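Local atomic coordinates of nicastrin (Dictyostelium purpureum, PDB entry 4R12), a protein that probably serves as an essential, putatively substrate-recruiting component of gamma-secretase, the complex that cleaves Notch receptors and amyloid precursor protein within the membrane. Residues V96-K101 against Q149-I154; S206-E211 against E262-F267; E211-L216 against K318-I323. All blocks are in the same frame, centred on the assembly; numbering follows the deposited sequence.

Contact 1 (V96-K101 against Q149-I154). With NAG (2-acetamido-2-deoxy-beta-D-glucopyranose), chain D.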
loop_
_atom_site.group_PDB
_atom_site.type_symbol
_atom_site.label_atom_id
_atom_site.label_comp_id
_atom_site.label_asym_id
_atom_site.label_seq_id
_atom_site.Cartn_x
_atom_site.Cartn_y
_atom_site.Cartn_z
ATOM N N VAL A 96 17.674 -12.030 -6.733
ATOM C CA VAL A 96 18.002 -10.617 -6.883
ATOM C C VAL A 96 18.660 -10.110 -5.605
ATOM O O VAL A 96 18.107 -10.224 -4.504
ATOM C CB VAL A 96 16.753 -9.766 -7.223
ATOM C CG1 VAL A 96 17.114 -8.269 -7.278
ATOM C CG2 VAL A 96 16.134 -10.241 -8.554
ATOM N N LEU A 97 19.854 -9.552 -5.767
ATOM C CA LEU A 97 20.644 -9.063 -4.649
ATOM C C LEU A 97 20.185 -7.665 -4.237
ATOM O O LEU A 97 19.853 -6.837 -5.087
ATOM C CB LEU A 97 22.131 -9.046 -5.031
ATOM C CG LEU A 97 22.719 -10.369 -5.550
ATOM C CD1 LEU A 97 24.085 -10.118 -6.166
ATOM C CD2 LEU A 97 22.817 -11.404 -4.439
ATOM N N THR A 98 20.161 -7.410 -2.938
ATOM C CA THR A 98 19.782 -6.090 -2.447
ATOM C C THR A 98 20.882 -5.451 -1.605
ATOM O O THR A 98 20.591 -4.534 -0.837
ATOM C CB THR A 98 18.499 -6.147 -1.595
ATOM O OG1 THR A 98 18.767 -6.878 -0.388
ATOM C CG2 THR A 98 17.374 -6.839 -2.362
ATOM N N ASP A 99 22.126 -5.929 -1.736
ATOM C CA ASP A 99 23.241 -5.319 -0.999
ATOM C C ASP A 99 23.708 -4.025 -1.674
ATOM O O ASP A 99 24.392 -3.205 -1.061
ATOM C CB ASP A 99 24.420 -6.295 -0.833
ATOM C CG ASP A 99 24.877 -6.922 -2.147
ATOM O OD1 ASP A 99 24.058 -7.071 -3.086
ATOM O OD2 ASP A 99 26.075 -7.288 -2.229
ATOM N N THR A 100 23.324 -3.852 -2.936
ATOM C CA THR A 100 23.470 -2.580 -3.642
ATOM C C THR A 100 22.112 -2.150 -4.201
ATOM O O THR A 100 21.206 -2.973 -4.338
ATOM C CB THR A 100 24.467 -2.668 -4.799
ATOM O OG1 THR A 100 23.984 -3.605 -5.771
ATOM C CG2 THR A 100 25.854 -3.096 -4.309
ATOM N N LYS A 101 21.979 -0.865 -4.518
ATOM C CA LYS A 101 20.751 -0.301 -5.077
ATOM C C LYS A 101 20.908 -0.068 -6.568
ATOM O O LYS A 101 22.020 -0.117 -7.083
ATOM C CB LYS A 101 20.406 1.034 -4.413
ATOM C CG LYS A 101 19.910 0.957 -2.977
ATOM C CD LYS A 101 19.725 2.388 -2.451
ATOM C CE LYS A 101 19.240 2.412 -1.008
ATOM N NZ LYS A 101 17.765 2.300 -0.946
ATOM N N GLN A 149 22.514 -8.628 4.187
ATOM C CA GLN A 149 23.515 -9.556 4.684
ATOM C C GLN A 149 23.589 -10.816 3.821
ATOM O O GLN A 149 24.670 -11.227 3.401
ATOM C CB GLN A 149 23.203 -9.907 6.141
ATOM C CG GLN A 149 24.046 -11.030 6.723
ATOM C CD GLN A 149 23.976 -11.076 8.243
ATOM O OE1 GLN A 149 24.131 -10.049 8.912
ATOM N NE2 GLN A 149 23.732 -12.264 8.794
ATOM N N THR A 150 22.437 -11.421 3.537
ATOM C CA THR A 150 22.414 -12.633 2.723
ATOM C C THR A 150 22.916 -12.360 1.303
ATOM O O THR A 150 23.607 -13.187 0.717
ATOM C CB THR A 150 20.997 -13.247 2.670
ATOM O OG1 THR A 150 20.517 -13.438 4.009
ATOM C CG2 THR A 150 20.997 -14.578 1.944
ATOM N N SER A 151 22.582 -11.192 0.756
ATOM C CA SER A 151 23.033 -10.842 -0.588
ATOM C C SER A 151 24.556 -10.809 -0.666
ATOM O O SER A 151 25.144 -11.317 -1.623
ATOM C CB SER A 151 22.450 -9.492 -1.028
ATOM O OG SER A 151 21.074 -9.620 -1.358
ATOM N N VAL A 152 25.181 -10.212 0.345
ATOM C CA VAL A 152 26.639 -10.156 0.409
ATOM C C VAL A 152 27.230 -11.560 0.294
ATOM O O VAL A 152 28.148 -11.803 -0.494
ATOM C CB VAL A 152 27.122 -9.481 1.719
ATOM C CG1 VAL A 152 28.643 -9.620 1.881
ATOM C CG2 VAL A 152 26.697 -8.017 1.748
ATOM N N ALA A 153 26.671 -12.491 1.056
ATOM C CA ALA A 153 27.199 -13.846 1.096
ATOM C C ALA A 153 26.948 -14.575 -0.231
ATOM O O ALA A 153 27.830 -15.245 -0.753
ATOM C CB ALA A 153 26.594 -14.608 2.263
ATOM N N ILE A 154 25.755 -14.407 -0.794
ATOM C CA ILE A 154 25.401 -15.066 -2.047
ATOM C C ILE A 154 26.136 -14.463 -3.250
ATOM O O ILE A 154 26.446 -15.166 -4.216
ATOM C CB ILE A 154 23.872 -15.009 -2.275
ATOM C CG1 ILE A 154 23.168 -15.822 -1.190
ATOM C CG2 ILE A 154 23.495 -15.550 -3.654
ATOM C CD1 ILE A 154 23.602 -17.254 -1.164
HETATM C C1 NAG D . 23.887 -2.669 2.975
HETATM C C2 NAG D . 23.654 -1.316 2.353
HETATM C C3 NAG D . 24.943 -0.535 2.297
HETATM C C4 NAG D . 25.677 -0.546 3.632
HETATM C C5 NAG D . 25.774 -1.988 4.131
HETATM C C6 NAG D . 26.397 -2.146 5.486
HETATM C C7 NAG D . 21.936 -1.123 0.715
HETATM C C8 NAG D . 21.607 -1.181 -0.728
HETATM N N2 NAG D . 23.154 -1.477 1.030
HETATM O O3 NAG D . 24.609 0.777 1.895
HETATM O O4 NAG D . 26.965 0.028 3.422
HETATM O O5 NAG D . 24.458 -2.461 4.249
HETATM O O6 NAG D . 25.610 -1.455 6.439
HETATM O O7 NAG D . 21.138 -0.779 1.542
#

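Contact 2 (S206-E211 against E262-F267). With NAG (2-acetamido-2-deoxy-beta-D-glucopyranose), chain B.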
loop_
_atom_site.group_PDB
_atom_site.type_symbol
_atom_site.label_atom_id
_atom_site.label_comp_id
_atom_site.label_asym_id
_atom_site.label_seq_id
_atom_site.Cartn_x
_atom_site.Cartn_y
_atom_site.Cartn_z
ATOM N N SER A 206 -17.408 11.367 19.203
ATOM C CA SER A 206 -17.847 10.062 19.691
ATOM C C SER A 206 -19.014 9.573 18.836
ATOM O O SER A 206 -19.192 8.379 18.596
ATOM C CB SER A 206 -18.244 10.139 21.171
ATOM O OG SER A 206 -19.412 10.918 21.362
ATOM N N LYS A 207 -19.805 10.520 18.355
ATOM C CA LYS A 207 -20.805 10.208 17.355
ATOM C C LYS A 207 -20.904 11.398 16.407
ATOM O O LYS A 207 -20.947 12.551 16.841
ATOM C CB LYS A 207 -22.153 9.883 18.012
ATOM C CG LYS A 207 -23.280 9.560 17.031
ATOM C CD LYS A 207 -24.597 9.351 17.772
ATOM C CE LYS A 207 -25.806 9.474 16.849
ATOM N NZ LYS A 207 -25.921 8.322 15.917
ATOM N N ILE A 208 -20.886 11.119 15.113
ATOM C CA ILE A 208 -20.939 12.187 14.124
ATOM C C ILE A 208 -22.320 12.844 14.156
ATOM O O ILE A 208 -23.347 12.162 14.176
ATOM C CB ILE A 208 -20.603 11.659 12.710
ATOM C CG1 ILE A 208 -19.099 11.368 12.600
ATOM C CG2 ILE A 208 -21.018 12.662 11.636
ATOM C CD1 ILE A 208 -18.720 10.544 11.380
ATOM N N ASP A 209 -22.323 14.175 14.215
ATOM C CA ASP A 209 -23.548 14.974 14.183
ATOM C C ASP A 209 -24.124 14.937 12.773
ATOM O O ASP A 209 -23.533 15.501 11.850
ATOM C CB ASP A 209 -23.232 16.413 14.622
ATOM C CG ASP A 209 -24.465 17.313 14.695
ATOM O OD1 ASP A 209 -25.568 16.906 14.273
ATOM O OD2 ASP A 209 -24.311 18.457 15.168
ATOM N N LYS A 210 -25.269 14.289 12.578
ATOM C CA LYS A 210 -25.734 14.105 11.204
ATOM C C LYS A 210 -26.270 15.396 10.576
ATOM O O LYS A 210 -26.673 15.398 9.422
ATOM C CB LYS A 210 -26.784 12.989 11.111
ATOM C CG LYS A 210 -26.444 11.981 9.988
ATOM C CD LYS A 210 -27.369 10.753 9.922
ATOM C CE LYS A 210 -28.519 10.967 8.936
ATOM N NZ LYS A 210 -28.762 9.783 8.060
ATOM N N GLU A 211 -26.242 16.495 11.324
ATOM C CA GLU A 211 -26.624 17.801 10.791
ATOM C C GLU A 211 -25.428 18.607 10.278
ATOM O O GLU A 211 -25.598 19.620 9.595
ATOM C CB GLU A 211 -27.353 18.615 11.855
ATOM C CG GLU A 211 -28.690 18.036 12.273
ATOM C CD GLU A 211 -29.340 18.842 13.379
ATOM O OE1 GLU A 211 -28.632 19.651 14.025
ATOM O OE2 GLU A 211 -30.560 18.673 13.601
ATOM N N GLU A 262 -17.694 18.340 10.833
ATOM C CA GLU A 262 -17.082 17.086 11.246
ATOM C C GLU A 262 -15.878 16.808 10.363
ATOM O O GLU A 262 -15.882 17.149 9.176
ATOM C CB GLU A 262 -18.086 15.934 11.151
ATOM C CG GLU A 262 -19.288 16.075 12.058
ATOM C CD GLU A 262 -18.995 15.718 13.505
ATOM O OE1 GLU A 262 -17.841 15.357 13.834
ATOM O OE2 GLU A 262 -19.934 15.791 14.318
ATOM N N VAL A 263 -14.841 16.207 10.928
ATOM C CA VAL A 263 -13.735 15.741 10.109
ATOM C C VAL A 263 -13.652 14.228 10.216
ATOM O O VAL A 263 -13.635 13.671 11.319
ATOM C CB VAL A 263 -12.385 16.379 10.516
ATOM C CG1 VAL A 263 -11.264 15.821 9.656
ATOM C CG2 VAL A 263 -12.448 17.897 10.354
ATOM N N VAL A 264 -13.623 13.571 9.062
ATOM C CA VAL A 264 -13.435 12.131 8.985
ATOM C C VAL A 264 -12.117 11.832 8.274
ATOM O O VAL A 264 -11.865 12.333 7.182
ATOM C CB VAL A 264 -14.599 11.437 8.240
ATOM C CG1 VAL A 264 -14.252 9.984 7.928
ATOM C CG2 VAL A 264 -15.872 11.512 9.062
ATOM N N PHE A 265 -11.275 11.027 8.912
ATOM C CA PHE A 265 -10.011 10.624 8.312
ATOM C C PHE A 265 -10.185 9.229 7.753
ATOM O O PHE A 265 -10.698 8.345 8.450
ATOM C CB PHE A 265 -8.874 10.653 9.346
ATOM C CG PHE A 265 -8.753 11.967 10.077
ATOM C CD1 PHE A 265 -8.018 13.013 9.533
ATOM C CD2 PHE A 265 -9.378 12.156 11.295
ATOM C CE1 PHE A 265 -7.905 14.222 10.197
ATOM C CE2 PHE A 265 -9.270 13.366 11.972
ATOM C CZ PHE A 265 -8.531 14.398 11.414
ATOM N N ALA A 266 -9.776 9.004 6.511
ATOM C CA ALA A 266 -9.925 7.657 5.946
ATOM C C ALA A 266 -8.623 7.134 5.350
ATOM O O ALA A 266 -7.949 7.828 4.579
ATOM C CB ALA A 266 -11.056 7.630 4.882
ATOM N N PHE A 267 -8.278 5.901 5.720
ATOM C CA PHE A 267 -7.108 5.213 5.194
ATOM C C PHE A 267 -7.582 4.048 4.332
ATOM O O PHE A 267 -7.968 3.010 4.878
ATOM C CB PHE A 267 -6.212 4.692 6.338
ATOM C CG PHE A 267 -5.590 5.787 7.183
ATOM C CD1 PHE A 267 -6.352 6.516 8.089
ATOM C CD2 PHE A 267 -4.238 6.077 7.071
ATOM C CE1 PHE A 267 -5.770 7.519 8.858
ATOM C CE2 PHE A 267 -3.650 7.079 7.842
ATOM C CZ PHE A 267 -4.408 7.790 8.739
HETATM C C1 NAG B . -28.266 13.337 3.898
HETATM C C2 NAG B . -29.683 13.235 4.392
HETATM C C3 NAG B . -30.637 14.155 3.666
HETATM C C4 NAG B . -30.048 15.448 3.164
HETATM C C5 NAG B . -28.568 15.361 2.854
HETATM C C6 NAG B . -27.922 16.701 2.661
HETATM C C7 NAG B . -30.781 11.274 5.149
HETATM C C8 NAG B . -30.877 9.801 4.973
HETATM N N2 NAG B . -30.173 11.912 4.185
HETATM O O3 NAG B . -31.730 14.463 4.516
HETATM O O4 NAG B . -30.713 15.539 1.932
HETATM O O5 NAG B . -27.923 14.695 3.908
HETATM O O6 NAG B . -28.066 17.470 3.832
HETATM O O7 NAG B . -31.232 11.830 6.101
#

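Contact 3 (E211-L216 against K318-I323). With NAG (2-acetamido-2-deoxy-beta-D-glucopyranose), chain B.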
loop_
_atom_site.group_PDB
_atom_site.type_symbol
_atom_site.label_atom_id
_atom_site.label_comp_id
_atom_site.label_asym_id
_atom_site.label_seq_id
_atom_site.Cartn_x
_atom_site.Cartn_y
_atom_site.Cartn_z
ATOM N N GLU A 211 -26.242 16.495 11.324
ATOM C CA GLU A 211 -26.624 17.801 10.791
ATOM C C GLU A 211 -25.428 18.607 10.278
ATOM O O GLU A 211 -25.598 19.620 9.595
ATOM C CB GLU A 211 -27.353 18.615 11.855
ATOM C CG GLU A 211 -28.690 18.036 12.273
ATOM C CD GLU A 211 -29.340 18.842 13.379
ATOM O OE1 GLU A 211 -28.632 19.651 14.025
ATOM O OE2 GLU A 211 -30.560 18.673 13.601
ATOM N N LYS A 212 -24.221 18.176 10.624
ATOM C CA LYS A 212 -23.029 18.907 10.222
ATOM C C LYS A 212 -22.503 18.394 8.887
ATOM O O LYS A 212 -22.730 17.244 8.522
ATOM C CB LYS A 212 -21.928 18.801 11.295
ATOM C CG LYS A 212 -22.126 19.678 12.544
ATOM C CD LYS A 212 -20.874 19.640 13.422
ATOM C CE LYS A 212 -21.052 20.390 14.740
ATOM N NZ LYS A 212 -19.766 20.438 15.506
ATOM N N GLU A 213 -21.798 19.252 8.161
ATOM C CA GLU A 213 -21.087 18.821 6.965
ATOM C C GLU A 213 -19.826 18.057 7.355
ATOM O O GLU A 213 -19.283 18.262 8.433
ATOM C CB GLU A 213 -20.740 20.027 6.090
ATOM C CG GLU A 213 -21.968 20.741 5.528
ATOM C CD GLU A 213 -21.599 21.890 4.614
ATOM O OE1 GLU A 213 -20.434 22.331 4.656
ATOM O OE2 GLU A 213 -22.473 22.348 3.846
ATOM N N ILE A 214 -19.373 17.166 6.482
ATOM C CA ILE A 214 -18.181 16.365 6.754
ATOM C C ILE A 214 -17.023 16.776 5.856
ATOM O O ILE A 214 -17.178 16.874 4.645
ATOM C CB ILE A 214 -18.454 14.858 6.554
ATOM C CG1 ILE A 214 -19.478 14.351 7.572
ATOM C CG2 ILE A 214 -17.163 14.055 6.668
ATOM C CD1 ILE A 214 -19.990 12.935 7.277
ATOM N N ILE A 215 -15.874 17.042 6.463
ATOM C CA ILE A 215 -14.622 17.187 5.733
ATOM C C ILE A 215 -13.958 15.810 5.700
ATOM O O ILE A 215 -13.663 15.242 6.741
ATOM C CB ILE A 215 -13.664 18.200 6.399
ATOM C CG1 ILE A 215 -14.350 19.551 6.619
ATOM C CG2 ILE A 215 -12.371 18.340 5.590
ATOM C CD1 ILE A 215 -14.851 20.179 5.364
ATOM N N LEU A 216 -13.747 15.271 4.506
ATOM C CA LEU A 216 -13.110 13.974 4.367
ATOM C C LEU A 216 -11.637 14.158 4.003
ATOM O O LEU A 216 -11.310 14.735 2.962
ATOM C CB LEU A 216 -13.815 13.140 3.302
ATOM C CG LEU A 216 -13.208 11.761 3.051
ATOM C CD1 LEU A 216 -13.240 10.922 4.335
ATOM C CD2 LEU A 216 -13.948 11.065 1.910
ATOM N N LYS A 318 -23.612 14.569 2.946
ATOM C CA LYS A 318 -23.008 15.523 3.861
ATOM C C LYS A 318 -21.511 15.728 3.679
ATOM O O LYS A 318 -20.958 16.639 4.242
ATOM C CB LYS A 318 -23.236 15.136 5.289
ATOM C CG LYS A 318 -24.642 15.250 5.780
ATOM C CD LYS A 318 -25.156 16.659 5.809
ATOM C CE LYS A 318 -26.641 16.627 6.107
ATOM N NZ LYS A 318 -27.133 17.827 6.797
ATOM N N ILE A 319 -20.861 14.866 2.919
ATOM C CA ILE A 319 -19.445 15.091 2.614
ATOM C C ILE A 319 -19.331 16.332 1.720
ATOM O O ILE A 319 -19.861 16.374 0.603
ATOM C CB ILE A 319 -18.801 13.859 1.947
ATOM C CG1 ILE A 319 -18.930 12.641 2.865
ATOM C CG2 ILE A 319 -17.331 14.112 1.637
ATOM C CD1 ILE A 319 -18.607 11.318 2.180
ATOM N N SER A 320 -18.663 17.358 2.228
ATOM C CA SER A 320 -18.718 18.676 1.600
ATOM C C SER A 320 -17.352 19.147 1.104
ATOM O O SER A 320 -17.260 20.187 0.450
ATOM C CB SER A 320 -19.289 19.700 2.581
ATOM O OG SER A 320 -18.381 19.925 3.650
ATOM N N THR A 321 -16.310 18.381 1.422
ATOM C CA THR A 321 -14.941 18.684 1.006
ATOM C C THR A 321 -14.104 17.421 1.073
ATOM O O THR A 321 -14.160 16.704 2.057
ATOM C CB THR A 321 -14.273 19.748 1.903
ATOM O OG1 THR A 321 -14.985 20.990 1.808
ATOM C CG2 THR A 321 -12.827 19.966 1.483
ATOM N N ILE A 322 -13.330 17.141 0.031
ATOM C CA ILE A 322 -12.432 15.996 0.076
ATOM C C ILE A 322 -10.995 16.449 -0.115
ATOM O O ILE A 322 -10.674 17.109 -1.102
ATOM C CB ILE A 322 -12.787 14.950 -1.003
ATOM C CG1 ILE A 322 -14.170 14.351 -0.722
ATOM C CG2 ILE A 322 -11.725 13.862 -1.048
ATOM C CD1 ILE A 322 -14.658 13.395 -1.806
ATOM N N ILE A 323 -10.140 16.105 0.840
ATOM C CA ILE A 323 -8.708 16.320 0.722
ATOM C C ILE A 323 -7.998 14.955 0.636
ATOM O O ILE A 323 -8.177 14.106 1.511
ATOM C CB ILE A 323 -8.154 17.111 1.934
ATOM C CG1 ILE A 323 -9.023 18.342 2.221
ATOM C CG2 ILE A 323 -6.699 17.505 1.716
ATOM C CD1 ILE A 323 -8.948 19.393 1.135
HETATM C C1 NAG B . -28.266 13.337 3.898
HETATM C C2 NAG B . -29.683 13.235 4.392
HETATM C C3 NAG B . -30.637 14.155 3.666
HETATM C C4 NAG B . -30.048 15.448 3.164
HETATM C C5 NAG B . -28.568 15.361 2.854
HETATM C C6 NAG B . -27.922 16.701 2.661
HETATM C C7 NAG B . -30.781 11.274 5.149
HETATM C C8 NAG B . -30.877 9.801 4.973
HETATM N N2 NAG B . -30.173 11.912 4.185
HETATM O O3 NAG B . -31.730 14.463 4.516
HETATM O O4 NAG B . -30.713 15.539 1.932
HETATM O O5 NAG B . -27.923 14.695 3.908
HETATM O O6 NAG B . -28.066 17.470 3.832
HETATM O O7 NAG B . -31.232 11.830 6.101
#

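Contact 1 (V96-K101 against Q149-I154)
Ser151 of the helix meets the loop at Leu97, Thr98 and Asp99, and its hydroxyl fixes the tight part of the contact. Thr98 N donates to Ser151 OG over 2.9 Å with an N-H...O angle of 168°, almost straight. The torsion that sets OG anti to the carbonyl carbon and beside the backbone N of Ser151 (chi1 -74°) also leaves this oxygen hydrogen-bonded to Asp147 O, so OG clasps both the loop and the preceding turn. Thr98 OG1 lies 3.7 Å from Ser151 OG without bonding to it; its hydrogen-bond partner is the carbonyl of Ile146. On the Leu97 side, the CD2 branch is laid along the helix backbone, 3.7 Å from Ser151 O, and its apolar contact with the CG2 branch of Ile154 is the loose one, at 4.3 Å.

The side toward Asp99 and exposed Val152 opens to solvent. The Asp99 CB methylene lies 3.8 Å from the CG2 methyl of Val152, while OD1 comes within 3.6 Å of Ser151 CB. OD2 forms a salt bridge with Arg155, one turn further along the helix. On this outer side sits the N-acetylglucosamine of Asn148: its amide N2 donates to Asp99 O at 3.0 Å, and the acetyl methyl C8 rests against Lys101 CG at 3.5 Å. The sugar therefore touches the loop's backbone as well as a side chain.

Strands 90-96 and 143-146 are parallel neighbours, and the contact joins the loop leaving the first to the opening turns of the helix that follows the second, an arrangement characteristic of alpha/beta folds and here part of the nicastrin small lobe.

Contact 2 (S206-E211 against E262-F267)
Glu262 extends its side chain from the start of strand 262-268 to Ile208 and Asp209 of the loop 206-211, which precedes the neighbouring strand 214-220. The strand belongs to the large lobe, whose family falls in the zinc-exopeptidase clan, so the contact fastens a connecting loop to one strand of an aminopeptidase-like alpha/beta domain.

The glutamate does not run straight: a bend at chi2 (-78°) turns its carboxylate to the loop backbone, with the aliphatic part beside Ile208. Asp209 N donates to Glu262 OE2 at 2.9 Å, and the N-H...O angle of 171° makes the bond nearly linear. The donor nevertheless approaches from above the carboxylate, 48° out of its plane. The second oxygen, OE1, is hydrogen-bonded to Ser205 OG, so both ends of the group are held and its rotation is restricted.

Ile208 lies obliquely against this glutamate, its CG2 methyl 3.8 Å from Glu262 CG. Its other branch reaches two residues further along the strand: CD1 meets the CG2 methyl of Val264 at 3.8 Å, the two side chains crossing at about a right angle. The isoleucine thus spans two strand positions, and its backbone N is tied to Gln313 OE1.

Asp209 turns its carboxylate away from Glu262, CG lying anti to the backbone N, which leaves OD2 5.2 Å from Glu262 OE2 and is likely to ease repulsion between the acids. Its OD1 instead closes an Asx turn, accepting from Glu211 N at 3.1 Å.

Contact 3 (E211-L216 against K318-I323)
Backbone hydrogen bonds between Ile214, Leu216 and the segment 318-323 make up the polar framework. Ile214 N donates to Lys318 O at 2.8 Å, from above the carbonyl plane, and Ile214 O accepts from Ser320 N at 2.9 Å. Further on, Leu216 N donates to Thr321 O, while Ile323 N donates to Leu216 O at 2.8 Å. The last two bonds run nearly along the C=O axis of their acceptors.

The register between these pairs shows a beta bulge: Ile214 is matched with Ile319 and Leu216 with Ile322, so two steps on one strand face three on the other. The extra residue leaves Thr321 N buried with no partner in the model. The strands are parallel (19° between their directions), as expected for neighbours in the central sheet of an aminopeptidase-like domain, and strand 262-268 flanks 214-220 on its other edge.

Apolar contacts lie on both faces. Leu216 CB meets Ile319 CG2 at 4.0 Å and its CD2 approaches Ile322 CG1, on the face that Phe388 covers. On the reverse face Ile215 and Thr321 lie side by side; with CG1 anti to the carbonyl carbon (chi1 -54°), Ile215 brings CD1 to 3.5 Å from Thr321 CB.

Outer side chains add weaker polar contacts. Ser320 OG is near Glu213 OE1 at 3.3 Å, a weak bond at most. Lys318 bends at chi2 (-65°) and lays its methylenes over the backbone of the loop, CD 3.7 Å from Lys212 O; an alanine in its place would probably strip the methylene cover from Lys212 O and remove the positive charge near Glu211 O. NZ lies 3.7 Å from Glu211 O, too long to count as a bond.

Overall arrangement
From the N terminus, contact 1 comes first and closes a loop of 47 residues within the small lobe, joining the end of strand 90-96 to helix 148-160. It is complete before the other two open, and its centre lies about 47 and 49 Å from theirs, on the opposite side of the chain's centre. Contacts 2 and 3 cross: 206-211 and 211-216 share Glu211, and their partners 262-267 and 318-323 follow in the same order, with 50 and 101 residues in between. Their centres are about 8 Å apart; contact 2 ties the loop to strand 262-268 and contact 3 pairs strand 214-220 with 319-325, so that 214-220 lies between the two.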